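Local coordinates for protein glycoside Hydrolase (Bacteroides uniformis, PDB 5TA0) that probably cleaves agarose as a family 86 glycoside hydrolase, and binds an agarose oligosaccharide in the pocket of its alpha/beta barrel, at residues 138-142 and 143-147; 150-153 and 154-158; 164-167 and 168-172; 174-177 and 178-182; 264-267 and 268-271. All coordinates share one frame; numbering follows the deposited sequence.

Contacts 1 to 4 follow one another along a single crossover of the barrel. Strand 134-140 runs out into contact 1, its long loop carries contacts 2 and 3, and helix 170-183 begins in contact 3 and continues through contact 4. Contact 1 touches each of the other three, its centre about 13 to 15 Å from theirs, and the bond from S172 OG to F145 O ties the start of the helix to the end of the strand. Contact 5 stands apart on the short helix 264-271, its centre about 20 Å from that of contact 1. Of the five, contact 1 reaches the bound sugar directly, through Q141; the others lie in the loop and helices, contact 5 near a bound calcium ion.

Contact 1 of 5, residues 138-142 and 143-147; sequences LCNQF and SPFYP. With GAL (beta-D-galactopyranose), chain C; AAL (3,6-anhydro-alpha-L-galactopyranose), chain B.
The carboxamide of N140 lies flat on one face of the F145 phenyl ring, the two planes only 7° apart. Its ND2 sits over the ring centre, 3.4 Å from F145 CZ, and N140 CB adds a CH-pi contact to the same ring. The nitrogen keeps a conventional acceptor besides, V200 O, so the stack supplements a satisfied donor. With CG beside its own backbone N (chi1 -67°), N140 is laid across the ring rather than alongside it. A second contact joins F142 and Y146: Y146 CB rests over a face of the F142 ring, and F142 CZ approaches Y146 CD2 to 3.5 Å. These two rings are near parallel but slid so far apart that they barely overlap.

A backbone bond accompanies the F142-Y146 pair. Y146 N donates to F142 O at 2.9 Å in an almost straight bond, closing a turn that contains the cis peptide before P144. A water donates to Q141 O (2.8 Å) and accepts from F145 N (3.2 Å), bridging the chain where no direct bond joins these two atoms.

Q141, between strand 134-140 of the barrel and this turn, reaches the ligand. Its NE2 gives a well-aligned bond to O4 of a galactose unit at 3.0 Å. K89 NZ donates to OE1 of the same amide, and NE2 also bonds T85 OG1. Partners at both ends should fix the amide against a flip, so that its NH2 end stays turned to the sugar O4.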
# COMPACT_ATOMS: atom_id res chain seq x y z
N LEU A 138 -13.05 1.00 7.84
CA LEU A 138 -14.27 1.73 7.52
C LEU A 138 -13.91 3.07 6.88
O LEU A 138 -12.94 3.70 7.27
CB LEU A 138 -15.08 1.92 8.82
CG LEU A 138 -16.47 2.55 8.67
CD1 LEU A 138 -17.38 1.77 7.74
CD2 LEU A 138 -17.15 2.68 10.04
N CYS A 139 -14.68 3.48 5.88
CA CYS A 139 -14.49 4.77 5.22
C CYS A 139 -15.79 5.23 4.63
O CYS A 139 -16.65 4.41 4.26
CB CYS A 139 -13.43 4.61 4.12
SG CYS A 139 -12.89 6.14 3.30
N ASN A 140 -15.95 6.55 4.53
CA ASN A 140 -17.07 7.14 3.78
C ASN A 140 -16.66 7.41 2.34
O ASN A 140 -15.61 8.03 2.09
CB ASN A 140 -17.48 8.48 4.40
CG ASN A 140 -18.08 8.31 5.76
OD1 ASN A 140 -19.24 7.90 5.89
ND2 ASN A 140 -17.28 8.56 6.79
N GLN A 141 -17.52 7.03 1.39
CA GLN A 141 -17.41 7.59 0.04
C GLN A 141 -17.63 9.11 0.11
O GLN A 141 -18.19 9.64 1.06
CB GLN A 141 -18.41 6.94 -0.89
CG GLN A 141 -18.11 5.49 -1.17
CD GLN A 141 -19.17 4.82 -2.00
OE1 GLN A 141 -19.68 5.41 -2.99
NE2 GLN A 141 -19.55 3.62 -1.61
N PHE A 142 -17.11 9.81 -0.89
CA PHE A 142 -17.11 11.25 -0.89
C PHE A 142 -18.50 11.88 -0.68
O PHE A 142 -18.64 12.82 0.11
CB PHE A 142 -16.49 11.80 -2.17
CG PHE A 142 -16.41 13.30 -2.18
CD1 PHE A 142 -17.37 14.08 -2.84
CD2 PHE A 142 -15.42 13.95 -1.47
CE1 PHE A 142 -17.30 15.46 -2.79
CE2 PHE A 142 -15.36 15.33 -1.41
CZ PHE A 142 -16.29 16.08 -2.09
N SER A 143 -19.50 11.35 -1.37
CA SER A 143 -20.84 11.95 -1.41
C SER A 143 -21.85 10.99 -0.81
O SER A 143 -21.77 9.81 -1.09
CB SER A 143 -21.21 12.22 -2.86
OG SER A 143 -22.44 12.90 -2.95
N PRO A 144 -22.80 11.45 0.01
CA PRO A 144 -23.03 12.84 0.38
C PRO A 144 -22.35 13.28 1.68
O PRO A 144 -22.66 14.31 2.24
CB PRO A 144 -24.57 12.88 0.49
CG PRO A 144 -24.90 11.53 1.01
CD PRO A 144 -23.89 10.57 0.45
N PHE A 145 -21.38 12.50 2.15
CA PHE A 145 -20.69 12.76 3.43
C PHE A 145 -19.99 14.12 3.47
O PHE A 145 -20.05 14.81 4.49
CB PHE A 145 -19.68 11.62 3.72
CG PHE A 145 -19.00 11.71 5.06
CD1 PHE A 145 -19.70 11.50 6.23
CD2 PHE A 145 -17.66 12.01 5.14
CE1 PHE A 145 -19.06 11.55 7.47
CE2 PHE A 145 -17.02 12.06 6.38
CZ PHE A 145 -17.72 11.84 7.54
N TYR A 146 -19.31 14.52 2.39
CA TYR A 146 -18.66 15.83 2.37
C TYR A 146 -19.75 16.90 2.23
O TYR A 146 -20.55 16.82 1.33
CB TYR A 146 -17.67 16.00 1.23
CG TYR A 146 -16.77 17.19 1.40
CD1 TYR A 146 -15.85 17.24 2.43
CD2 TYR A 146 -16.83 18.29 0.55
CE1 TYR A 146 -15.00 18.33 2.59
CE2 TYR A 146 -15.96 19.37 0.70
CZ TYR A 146 -15.05 19.37 1.73
OH TYR A 146 -14.19 20.43 1.92
N PRO A 147 -19.79 17.86 3.17
CA PRO A 147 -20.97 18.74 3.21
C PRO A 147 -20.85 19.91 2.24
O PRO A 147 -20.52 21.03 2.63
CB PRO A 147 -21.03 19.16 4.69
CG PRO A 147 -19.62 19.06 5.17
CD PRO A 147 -18.95 17.99 4.37
C1 GAL C . -18.74 0.56 -3.35
C2 GAL C . -19.68 -0.13 -2.36
C3 GAL C . -21.07 -0.38 -2.96
C4 GAL C . -21.60 0.89 -3.62
C5 GAL C . -20.57 1.42 -4.61
C6 GAL C . -21.02 2.69 -5.33
O2 GAL C . -19.07 -1.36 -1.98
O3 GAL C . -21.97 -0.90 -1.96
O4 GAL C . -21.80 1.90 -2.61
O5 GAL C . -19.34 1.71 -3.92
O6 GAL C . -19.99 3.15 -6.22
C1 AAL B . -14.07 2.59 -4.39
C2 AAL B . -14.76 3.30 -3.21
C3 AAL B . -15.67 2.36 -2.43
C4 AAL B . -16.62 1.67 -3.38
C5 AAL B . -15.66 0.75 -4.06
C6 AAL B . -14.85 0.23 -2.91
O2 AAL B . -15.57 4.39 -3.66
O3 AAL B . -14.88 1.28 -1.94
O4 AAL B . -17.56 0.89 -2.62
O5 AAL B . -14.78 1.47 -4.93
O HOH W 1 -20.89 9.35 1.61

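Contact 2 of 5, residues 150-153 and 154-158. With EDO (1,2-ethanediol), chain X; EDO (1,2-ethanediol), chain N.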
# COMPACT_ATOMS: atom_id res chain seq x y z
N THR A 150 -24.85 18.59 -1.24
CA THR A 150 -25.48 17.43 -1.88
C THR A 150 -26.53 16.82 -0.96
O THR A 150 -26.25 16.49 0.21
CB THR A 150 -24.46 16.36 -2.24
OG1 THR A 150 -23.45 16.92 -3.09
CG2 THR A 150 -25.12 15.17 -2.96
N LYS A 151 -27.73 16.67 -1.49
CA LYS A 151 -28.82 16.11 -0.71
C LYS A 151 -28.83 14.60 -0.77
O LYS A 151 -28.42 13.98 -1.76
CB LYS A 151 -30.14 16.73 -1.17
CG LYS A 151 -30.29 18.18 -0.75
CD LYS A 151 -31.48 18.87 -1.39
CE LYS A 151 -31.68 20.25 -0.80
NZ LYS A 151 -32.77 20.98 -1.52
N THR A 152 -29.34 14.01 0.30
CA THR A 152 -29.53 12.56 0.42
C THR A 152 -30.82 12.17 -0.30
O THR A 152 -31.53 13.03 -0.83
CB THR A 152 -29.63 12.12 1.88
OG1 THR A 152 -30.88 12.58 2.43
CG2 THR A 152 -28.46 12.65 2.69
N LEU A 153 -31.15 10.88 -0.27
CA LEU A 153 -32.43 10.42 -0.86
C LEU A 153 -33.63 10.96 -0.09
O LEU A 153 -34.75 10.93 -0.60
CB LEU A 153 -32.50 8.91 -0.95
CG LEU A 153 -31.42 8.26 -1.81
CD1 LEU A 153 -31.46 6.75 -1.68
CD2 LEU A 153 -31.60 8.66 -3.26
N LYS A 154 -33.41 11.44 1.14
CA LYS A 154 -34.47 12.04 1.93
C LYS A 154 -34.60 13.55 1.71
O LYS A 154 -35.44 14.17 2.35
CB LYS A 154 -34.28 11.72 3.44
CG LYS A 154 -34.45 10.26 3.80
CD LYS A 154 -35.91 9.83 3.68
CE LYS A 154 -36.13 8.49 4.34
NZ LYS A 154 -37.53 8.03 4.14
N GLY A 155 -33.80 14.15 0.82
CA GLY A 155 -34.00 15.52 0.40
C GLY A 155 -33.32 16.59 1.23
O GLY A 155 -33.66 17.78 1.07
N TRP A 156 -32.41 16.20 2.12
CA TRP A 156 -31.70 17.15 2.99
C TRP A 156 -30.20 16.96 2.81
O TRP A 156 -29.74 15.89 2.44
CB TRP A 156 -32.14 17.02 4.47
CG TRP A 156 -31.84 15.71 5.09
CD1 TRP A 156 -32.60 14.57 5.05
CD2 TRP A 156 -30.68 15.39 5.84
NE1 TRP A 156 -31.97 13.56 5.72
CE2 TRP A 156 -30.79 14.03 6.23
CE3 TRP A 156 -29.56 16.13 6.26
CZ2 TRP A 156 -29.81 13.40 7.00
CZ3 TRP A 156 -28.60 15.50 7.02
CH2 TRP A 156 -28.71 14.15 7.36
N ALA A 157 -29.46 18.00 3.13
CA ALA A 157 -28.00 18.02 3.00
C ALA A 157 -27.33 18.17 4.36
O ALA A 157 -27.82 18.92 5.21
CB ALA A 157 -27.57 19.18 2.11
N LEU A 158 -26.21 17.48 4.57
CA LEU A 158 -25.47 17.64 5.81
C LEU A 158 -25.07 19.11 6.01
O LEU A 158 -24.73 19.81 5.06
CB LEU A 158 -24.25 16.72 5.84
CG LEU A 158 -24.56 15.25 6.17
CD1 LEU A 158 -23.46 14.32 5.73
CD2 LEU A 158 -24.86 15.05 7.65
C1 EDO X . -35.78 6.79 0.27
O1 EDO X . -35.17 6.72 1.57
C2 EDO X . -36.80 7.92 0.24
O2 EDO X . -37.70 7.79 1.35
C1 EDO N . -28.90 22.60 6.62
O1 EDO N . -30.22 23.09 6.65
C2 EDO N . -28.56 22.34 5.17
O2 EDO N . -27.25 21.81 5.13
O HOH W 2 -24.55 16.45 2.27
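T152 bonds forward to K154, G155 and W156, making a type I turn from T152 to G155 followed by a G1-bulge pairing of T152 N with W156 O. The turn bond runs from G155 N to T152 O at 3.0 Å, the donor standing well above the carbonyl plane. In return, T152 N gives W156 O a nearly straight bond of 2.9 Å. G155 takes the left-handed backbone angles (phi 89°, psi 11°) of the bulge position.

The T152 hydroxyl is brought over the turn by a chi1 of 70°. There OG1 accepts from K154 N at 3.1 Å, which makes an ST turn, and it may also give its proton to W156 O in a weak bond. K151 CA adds a CH...O contact to that same carbonyl oxygen. OG1 also lies over a face of the W156 indole, near its rim, while the indole NE1 bonds V95 O.

Where the two arms diverge, a water takes over: it donates to T150 O at 2.7 Å and accepts from L158 N at 3.0 Å. Alongside, A157 CB packs on T150 O at 3.5 Å. K154 NZ and A157 O each bond an ethanediol, probably from the crystallisation liquor, at the outer surface.

The turn's backbone amides are thus paired within the loop at T152, K154 and G155. In this loop between strand 134-140 and helix 170-183 the turn itself is held by its own polar groups, while R93, bonded to the L153 backbone, and V95 fasten it to its surroundings.

Contact 3 of 5, residues 164-167 and 168-172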
# COMPACT_ATOMS: atom_id res chain seq x y z
N GLU A 164 -17.68 28.90 15.24
CA GLU A 164 -16.89 28.52 16.42
C GLU A 164 -17.45 27.29 17.12
O GLU A 164 -16.70 26.37 17.45
CB GLU A 164 -16.81 29.71 17.40
CG GLU A 164 -16.00 29.47 18.68
CD GLU A 164 -15.99 30.67 19.62
OE1 GLU A 164 -16.43 31.78 19.23
OE2 GLU A 164 -15.53 30.52 20.77
N ASP A 165 -18.76 27.25 17.35
CA ASP A 165 -19.39 26.13 18.04
C ASP A 165 -19.70 24.95 17.11
O ASP A 165 -19.84 23.83 17.60
CB ASP A 165 -20.68 26.55 18.75
CG ASP A 165 -20.43 27.49 19.93
OD1 ASP A 165 -19.37 27.39 20.58
OD2 ASP A 165 -21.33 28.31 20.19
N GLU A 166 -19.81 25.21 15.81
CA GLU A 166 -20.12 24.17 14.82
C GLU A 166 -19.12 24.27 13.67
O GLU A 166 -19.45 24.76 12.60
CB GLU A 166 -21.56 24.29 14.34
CG GLU A 166 -22.01 23.07 13.54
CD GLU A 166 -23.37 23.20 12.92
OE1 GLU A 166 -24.23 23.93 13.45
OE2 GLU A 166 -23.61 22.56 11.87
N PRO A 167 -17.89 23.79 13.90
CA PRO A 167 -16.89 23.84 12.84
C PRO A 167 -17.28 22.95 11.67
O PRO A 167 -18.03 21.98 11.83
CB PRO A 167 -15.60 23.34 13.51
CG PRO A 167 -16.05 22.65 14.72
CD PRO A 167 -17.29 23.33 15.17
N PHE A 168 -16.78 23.30 10.50
CA PHE A 168 -17.13 22.59 9.26
C PHE A 168 -16.94 21.09 9.38
O PHE A 168 -15.86 20.61 9.70
CB PHE A 168 -16.28 23.12 8.14
CG PHE A 168 -16.62 22.55 6.80
CD1 PHE A 168 -17.82 22.89 6.20
CD2 PHE A 168 -15.73 21.71 6.13
CE1 PHE A 168 -18.13 22.39 4.96
CE2 PHE A 168 -16.06 21.20 4.89
CZ PHE A 168 -17.24 21.56 4.30
N GLY A 169 -18.01 20.35 9.13
CA GLY A 169 -18.03 18.91 9.28
C GLY A 169 -18.60 18.36 10.58
O GLY A 169 -18.62 17.15 10.78
N THR A 170 -19.07 19.22 11.49
CA THR A 170 -19.62 18.76 12.77
C THR A 170 -20.73 17.72 12.54
O THR A 170 -20.70 16.65 13.16
CB THR A 170 -20.09 19.94 13.62
OG1 THR A 170 -18.93 20.71 14.02
CG2 THR A 170 -20.84 19.49 14.83
N ALA A 171 -21.68 18.02 11.67
CA ALA A 171 -22.80 17.10 11.45
C ALA A 171 -22.35 15.81 10.78
O ALA A 171 -22.78 14.72 11.16
CB ALA A 171 -23.91 17.76 10.66
N SER A 172 -21.48 15.91 9.80
CA SER A 172 -20.91 14.74 9.15
C SER A 172 -20.20 13.89 10.19
O SER A 172 -20.38 12.66 10.23
CB SER A 172 -19.90 15.16 8.08
OG SER A 172 -20.55 15.89 7.03
O HOH W 3 -21.84 20.75 10.87
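A type II beta turn from P167 to T170 leads the chain into helix 170-183, with G169 at the N-cap. Its closing bond joins T170 N to P167 O over 3.0 Å and is appreciably bent. G169 fills the third position of the turn with the positive phi (97°) characteristic of that position in a type II turn; F168 precedes it, its ring packed on P147 and in a cation-pi contact with K221.

The side chain of T170, the first residue of the helix, reaches back over the turn. Its OG1 donates to P167 O at 2.7 Å, in the carbonyl plane and on a lone pair, so one oxygen is gripped by both the backbone and the hydroxyl of T170. A chi1 of -67° sets OG1 beside its own backbone N, which lets the two donors converge on that acceptor. OG1 also presses against the proline ring, 3.3 Å from P167 CD. T170 CB also meets E166 CG at 3.7 Å.

T228 and Q232 of helix 219-236 pack against T170, placing the turn beside the neighbouring barrel helix. E166 extends past T170 toward the helix start, where its negative charge would probably suit the first amides of the helix. The link is made through water: one molecule donates to E166 OE2, which also bonds S159 OG, and accepts from A171 N at 2.8 Å.

Contact 4 of 5, residues 174-177 and 178-182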
# COMPACT_ATOMS: atom_id res chain seq x y z
N GLU A 174 -20.65 13.83 13.53
CA GLU A 174 -21.61 13.24 14.46
C GLU A 174 -22.27 12.03 13.82
O GLU A 174 -22.44 11.01 14.47
CB GLU A 174 -22.65 14.25 14.91
CG GLU A 174 -23.65 13.64 15.86
CD GLU A 174 -24.72 14.59 16.36
OE1 GLU A 174 -25.87 14.11 16.48
OE2 GLU A 174 -24.41 15.74 16.71
N PHE A 175 -22.67 12.15 12.55
CA PHE A 175 -23.21 10.99 11.85
C PHE A 175 -22.22 9.81 11.96
O PHE A 175 -22.60 8.67 12.26
CB PHE A 175 -23.51 11.32 10.37
CG PHE A 175 -23.66 10.08 9.53
CD1 PHE A 175 -24.83 9.30 9.58
CD2 PHE A 175 -22.61 9.62 8.75
CE1 PHE A 175 -24.90 8.10 8.89
CE2 PHE A 175 -22.70 8.43 8.07
CZ PHE A 175 -23.84 7.69 8.12
N TYR A 176 -20.96 10.07 11.62
CA TYR A 176 -19.98 8.97 11.58
C TYR A 176 -19.77 8.36 12.96
O TYR A 176 -19.75 7.13 13.12
CB TYR A 176 -18.67 9.51 11.01
CG TYR A 176 -17.65 8.52 10.48
CD1 TYR A 176 -17.92 7.15 10.26
CD2 TYR A 176 -16.39 8.98 10.12
CE1 TYR A 176 -16.97 6.31 9.70
CE2 TYR A 176 -15.45 8.13 9.54
CZ TYR A 176 -15.73 6.80 9.35
OH TYR A 176 -14.85 5.92 8.79
N GLY A 177 -19.60 9.21 13.97
CA GLY A 177 -19.42 8.70 15.34
C GLY A 177 -20.63 7.92 15.83
O GLY A 177 -20.48 6.85 16.42
N ARG A 178 -21.83 8.42 15.58
CA ARG A 178 -23.05 7.71 16.01
C ARG A 178 -23.20 6.40 15.25
O ARG A 178 -23.57 5.39 15.82
CB ARG A 178 -24.29 8.56 15.85
CG ARG A 178 -24.42 9.71 16.83
CD ARG A 178 -25.75 10.41 16.60
NE ARG A 178 -25.98 11.45 17.58
CZ ARG A 178 -26.35 11.24 18.84
NH1 ARG A 178 -26.61 10.02 19.26
NH2 ARG A 178 -26.45 12.28 19.66
N TYR A 179 -22.91 6.41 13.96
CA TYR A 179 -23.01 5.19 13.17
C TYR A 179 -22.16 4.09 13.79
O TYR A 179 -22.61 2.94 13.97
CB TYR A 179 -22.53 5.45 11.72
CG TYR A 179 -22.57 4.22 10.85
CD1 TYR A 179 -21.47 3.37 10.78
CD2 TYR A 179 -23.72 3.89 10.16
CE1 TYR A 179 -21.52 2.20 10.04
CE2 TYR A 179 -23.77 2.75 9.37
CZ TYR A 179 -22.68 1.90 9.33
OH TYR A 179 -22.72 0.75 8.58
N ILE A 180 -20.91 4.40 14.08
CA ILE A 180 -19.96 3.43 14.63
C ILE A 180 -20.49 2.91 15.97
O ILE A 180 -20.55 1.69 16.20
CB ILE A 180 -18.54 4.02 14.77
CG1 ILE A 180 -17.94 4.38 13.40
CG2 ILE A 180 -17.61 3.07 15.51
CD1 ILE A 180 -16.86 5.42 13.49
N LYS A 181 -20.94 3.83 16.82
CA LYS A 181 -21.43 3.45 18.16
C LYS A 181 -22.68 2.58 18.10
O LYS A 181 -22.82 1.65 18.90
CB LYS A 181 -21.72 4.73 18.92
CG LYS A 181 -22.24 4.50 20.34
CD LYS A 181 -22.39 5.84 21.05
CE LYS A 181 -22.99 5.71 22.46
NZ LYS A 181 -24.44 5.35 22.46
N GLU A 182 -23.59 2.89 17.18
CA GLU A 182 -24.90 2.22 17.11
C GLU A 182 -24.84 0.88 16.39
O GLU A 182 -25.49 -0.09 16.81
CB GLU A 182 -25.94 3.12 16.41
CG GLU A 182 -26.26 4.45 17.09
CD GLU A 182 -27.10 4.36 18.33
OE1 GLU A 182 -27.44 3.25 18.80
OE2 GLU A 182 -27.42 5.46 18.84
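E174 opens a run of i to i+4 pairs along helix 170-183 by reaching R178 with both its backbone and its side chain. The two side chains run side by side in the same direction, E174 fully extended, and R178 NE donates to E174 OE1 at 2.9 Å in a straight salt-bridge bond. The oxygen lies close to the guanidinium plane, yet NE comes to it from above the carboxylate plane, the flat groups being turned 62° apart. R101 NH1 holds the same OE1 in a second salt bridge.

F175 follows, its O accepting from Y179 N at 2.8 Å and Y179 CB set over one face of its ring; beyond that the rings touch more loosely, F175 CZ to Y179 CD2 at 4.3 Å. Both pack on helix 86-94. Y176 packs between strand 134-140 and helices 86-94 and 219-236, and its OH bonds E199 O. Its backbone O accepts from I180 N, while I180 CD1 makes an off-centre CH-pi contact with its ring, 3.8 Å from Y176 CD1, and the pair packs on L138 of strand 134-140.

G177 brings only backbone: its O accepts from K181 N at 3.1 Å and also from N237 ND2.

Aromatic and aliphatic groups thus seat the helix against the strand and helix 86-94. At E174, two positive groups share one oxygen of a buried carboxylate, which should help keep it ionised.

Contact 5 of 5, residues 264-267 and 268-271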
# COMPACT_ATOMS: atom_id res chain seq x y z
N TRP A 264 -0.32 17.54 0.53
CA TRP A 264 0.23 16.79 1.68
C TRP A 264 0.97 17.65 2.71
O TRP A 264 0.83 17.42 3.92
CB TRP A 264 1.05 15.55 1.24
CG TRP A 264 0.16 14.33 1.25
CD1 TRP A 264 -0.56 13.83 0.20
CD2 TRP A 264 -0.19 13.56 2.38
NE1 TRP A 264 -1.30 12.74 0.61
CE2 TRP A 264 -1.11 12.57 1.95
CE3 TRP A 264 0.21 13.57 3.72
CZ2 TRP A 264 -1.70 11.67 2.82
CZ3 TRP A 264 -0.36 12.66 4.59
CH2 TRP A 264 -1.29 11.71 4.13
N LYS A 265 1.74 18.65 2.26
CA LYS A 265 2.39 19.54 3.22
C LYS A 265 1.35 20.20 4.14
O LYS A 265 1.51 20.23 5.36
CB LYS A 265 3.25 20.59 2.50
CG LYS A 265 4.07 21.50 3.42
CD LYS A 265 3.35 22.85 3.59
CE LYS A 265 4.19 24.04 4.07
NZ LYS A 265 4.63 24.02 5.47
N GLN A 266 0.30 20.76 3.54
CA GLN A 266 -0.76 21.42 4.29
C GLN A 266 -1.56 20.46 5.14
O GLN A 266 -1.96 20.83 6.25
CB GLN A 266 -1.72 22.18 3.35
CG GLN A 266 -1.07 23.26 2.48
CD GLN A 266 -0.30 24.29 3.27
OE1 GLN A 266 -0.71 24.70 4.36
NE2 GLN A 266 0.84 24.68 2.75
N PHE A 267 -1.82 19.24 4.65
CA PHE A 267 -2.55 18.28 5.45
C PHE A 267 -1.77 17.91 6.73
O PHE A 267 -2.32 17.90 7.82
CB PHE A 267 -2.86 17.03 4.66
CG PHE A 267 -3.60 15.98 5.44
CD1 PHE A 267 -4.88 16.19 5.91
CD2 PHE A 267 -3.02 14.75 5.70
CE1 PHE A 267 -5.58 15.21 6.60
CE2 PHE A 267 -3.70 13.78 6.42
CZ PHE A 267 -4.97 14.00 6.86
N ILE A 268 -0.46 17.70 6.58
CA ILE A 268 0.37 17.42 7.75
C ILE A 268 0.35 18.63 8.69
O ILE A 268 0.21 18.44 9.90
CB ILE A 268 1.80 17.01 7.31
CG1 ILE A 268 1.74 15.62 6.63
CG2 ILE A 268 2.79 17.05 8.45
CD1 ILE A 268 3.00 15.22 5.88
N ASP A 269 0.49 19.84 8.13
CA ASP A 269 0.51 21.04 8.98
C ASP A 269 -0.80 21.30 9.71
O ASP A 269 -0.79 21.77 10.84
CB ASP A 269 0.83 22.28 8.14
CG ASP A 269 2.27 22.33 7.66
OD1 ASP A 269 3.12 21.52 8.07
OD2 ASP A 269 2.56 23.21 6.82
N ILE A 270 -1.91 21.00 9.07
CA ILE A 270 -3.25 21.32 9.61
C ILE A 270 -3.81 20.22 10.50
O ILE A 270 -4.27 20.50 11.61
CB ILE A 270 -4.22 21.62 8.46
CG1 ILE A 270 -3.83 22.93 7.78
CG2 ILE A 270 -5.67 21.71 8.95
CD1 ILE A 270 -4.47 23.06 6.40
N ALA A 271 -3.77 18.98 10.00
CA ALA A 271 -4.49 17.87 10.63
C ALA A 271 -3.55 16.76 11.09
O ALA A 271 -4.02 15.84 11.75
CB ALA A 271 -5.51 17.32 9.64
O HOH W 4 1.07 25.37 6.38
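W264 and I268 cross at about a right angle on helix 264-271, the isoleucine meeting the edge of the indole. Here I268 CG1 approaches W264 CE3 at 3.9 Å, with CD1 lying in the ring plane. Such an edge contact leaves the indole face to Y245, which stacks on it, while T247 OG1 takes the NE1 hydrogen. A calcium ion is bound about 5 Å from this side chain.

Three residues on, F267 extends from the helix with CG anti to its backbone N (chi1 179°). That brings CE1 obliquely to A271 CB at 3.7 Å, while H226 and Y245 meet the ring edge-to-face. F267 O accepts A271 N at 2.8 Å and, weakly, I270 N.

The third pair is polar. K265 bends at chi2 and chi4 so that NZ donates to the syn lone pair of D269 OD2 in a salt bridge. The bridge is tentative, being described for one of two modelled conformers of K265. Y310 OH bonds D269 OD1 and, in this conformer, K265 NZ. A water joins the flank to Q266, donating to Q266 OE1 at 2.8 Å and to D269 OD2 at 2.7 Å.

D269 therefore has partners on both oxygens, from tyrosine, water and, tentatively, lysine, which should help stabilise its negative charge. The aromatic groups meanwhile seat this short helix against strands 242-247 and 277-285 and helix 219-236.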